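Side-chain contact in dihydrolipoyl dehydrogenase (Elizabethkingia anophelis NUHP1, PDB 6UZI), which probably oxidises protein-bound dihydrolipoyl groups to lipoyl groups, using one FAD per subunit and passing the electrons to NAD(+): residues A260-K263 / D267-V270. Numbering follows the deposited sequence.
Sequences AKDK and DVVV
Ala260 and Val268 face each other as an antiparallel hydrogen-bonded pair near the turn end of a beta hairpin, formed by strands 255-261 and 267-272 of a three-stranded antiparallel sheet. The hairpin illustrates how one tightly bonded ladder can have a face turned to the protein and a face turned to solvent. Two backbone bonds join the pair: Ala260 N gives its hydrogen to Val268 O at 3.0 Å, and Val268 N returns one to Ala260 O at 2.8 Å. Asp267 CA adds a CA-H...O contact to that same Ala260 O, at 3.5 Å. On the face of Ala260 and Val268 the contact is apolar and more enclosed. The buried Ala260 methyl lies on Thr244, while Val268 reaches Met241 of strand 239-241, so the hairpin packs against the edge of the parallel sheet of the domain predicted to bind NAD(+). Val268 CG2, set anti to its own carbonyl carbon, approaches Asp262 CB at 4.0 Å. The carboxylate of Asp262 serves the turn instead, its OD1 accepting a hydrogen bond from Glu266 N.

The other face is exposed. There Lys261 and Asp267, a non-hydrogen-bonded pair with CA atoms 4.6 Å apart, run side by side in the same direction. The lysine chain is extended until its last torsion, where a bend (chi4 -69°) brings the ammonium to the carboxylate in a salt bridge. The modelled 2.3 Å from Lys261 NZ to Asp267 OD1 is too short to trust, leaving the ammonium's exact placement doubtful; Asp267 OD2 lies farther off, 4.0 Å from Lys261 NZ.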
ATOM      1  N   ALA A 260      22.251  12.187  32.261  1.00 34.08           N
ATOM      2  CA  ALA A 260      21.234  13.183  31.937  1.00 45.17           C
ATOM      3  C   ALA A 260      20.440  13.543  33.190  1.00 40.26           C
ATOM      4  O   ALA A 260      20.627  12.964  34.261  1.00 36.31           O
ATOM      5  CB  ALA A 260      20.300  12.662  30.837  1.00 34.73           C
ATOM      6  N   LYS A 261      19.519  14.494  33.033  1.00 42.16           N
ATOM      7  CA  LYS A 261      18.581  14.866  34.084  1.00 44.39           C
ATOM      8  C   LYS A 261      17.176  14.829  33.501  1.00 39.80           C
ATOM      9  O   LYS A 261      16.968  15.205  32.344  1.00 42.96           O
ATOM     10  CB  LYS A 261      18.891  16.244  34.677  1.00 45.31           C
ATOM     11  CG  LYS A 261      20.102  16.245  35.587  1.00 41.60           C
ATOM     12  CD  LYS A 261      20.279  17.573  36.301  1.00 50.33           C
ATOM     13  CE  LYS A 261      21.497  17.568  37.226  1.00 60.05           C
ATOM     14  NZ  LYS A 261      21.319  16.685  38.419  1.00 62.40           N
ATOM     15  N   ASP A 262      16.213  14.382  34.309  1.00 45.82           N
ATOM     16  CA  ASP A 262      14.842  14.201  33.857  1.00 46.07           C
ATOM     17  C   ASP A 262      14.037  15.471  34.115  1.00 44.90           C
ATOM     18  O   ASP A 262      14.565  16.483  34.583  1.00 52.85           O
ATOM     19  CB  ASP A 262      14.226  12.970  34.528  1.00 51.62           C
ATOM     20  CG  ASP A 262      14.090  13.115  36.047  1.00 60.09           C
ATOM     21  OD1 ASP A 262      14.398  14.192  36.607  1.00 61.48           O
ATOM     22  OD2 ASP A 262      13.684  12.125  36.693  1.00 60.40           O
ATOM     23  N   LYS A 263      12.734  15.426  33.831  1.00 42.44           N
ATOM     24  CA  LYS A 263      11.929  16.632  33.943  1.00 42.23           C
ATOM     25  C   LYS A 263      11.782  17.088  35.387  1.00 46.08           C
ATOM     26  O   LYS A 263      11.567  18.280  35.627  1.00 46.92           O
ATOM     27  CB  LYS A 263      10.561  16.412  33.295  1.00 40.84           C
ATOM     28  CG  LYS A 263       9.674  15.409  34.001  1.00 43.53           C
ATOM     29  CD  LYS A 263       8.688  14.812  33.023  1.00 47.11           C
ATOM     30  CE  LYS A 263       7.243  14.971  33.472  1.00 54.76           C
ATOM     31  NZ  LYS A 263       6.316  14.902  32.290  1.00 58.12           N
ATOM     32  N   ASP A 267      18.926  12.864  38.503  1.00 59.19           N
ATOM     33  CA  ASP A 267      19.974  12.287  37.674  1.00 51.33           C
ATOM     34  C   ASP A 267      19.513  10.985  37.033  1.00 45.86           C
ATOM     35  O   ASP A 267      18.761  10.210  37.630  1.00 50.28           O
ATOM     36  CB  ASP A 267      21.225  12.041  38.513  1.00 54.41           C
ATOM     37  CG  ASP A 267      21.985  13.317  38.805  1.00 58.59           C
ATOM     38  OD1 ASP A 267      21.625  14.366  38.233  1.00 56.68           O
ATOM     39  OD2 ASP A 267      22.928  13.275  39.623  1.00 59.32           O
ATOM     40  N   VAL A 268      19.951  10.760  35.798  1.00 45.55           N
ATOM     41  CA  VAL A 268      19.622   9.563  35.037  1.00 44.19           C
ATOM     42  C   VAL A 268      20.896   8.995  34.425  1.00 49.76           C
ATOM     43  O   VAL A 268      21.733   9.746  33.909  1.00 48.34           O
ATOM     44  CB  VAL A 268      18.589   9.885  33.942  1.00 45.31           C
ATOM     45  CG1 VAL A 268      18.280   8.651  33.117  1.00 53.04           C
ATOM     46  CG2 VAL A 268      17.324  10.476  34.566  1.00 43.34           C
ATOM     47  N   VAL A 269      21.046   7.670  34.476  1.00 51.03           N
ATOM     48  CA  VAL A 269      22.202   6.989  33.897  1.00 48.02           C
ATOM     49  C   VAL A 269      21.712   5.815  33.063  1.00 43.72           C
ATOM     50  O   VAL A 269      20.941   4.983  33.554  1.00 54.28           O
ATOM     51  CB  VAL A 269      23.185   6.498  34.978  1.00 46.56           C
ATOM     52  CG1 VAL A 269      24.326   5.725  34.347  1.00 37.34           C
ATOM     53  CG2 VAL A 269      23.728   7.658  35.790  1.00 38.59           C
ATOM     54  N   VAL A 270      22.165   5.740  31.811  1.00 40.83           N
ATOM     55  CA  VAL A 270      21.833   4.637  30.910  1.00 40.30           C
ATOM     56  C   VAL A 270      23.128   4.083  30.331  1.00 40.62           C
ATOM     57  O   VAL A 270      23.969   4.841  29.837  1.00 44.22           O
ATOM     58  CB  VAL A 270      20.884   5.062  29.769  1.00 31.10           C
ATOM     59  CG1 VAL A 270      20.354   3.835  29.059  1.00 32.35           C
ATOM     60  CG2 VAL A 270      19.732   5.890  30.283  1.00 31.92           C
TER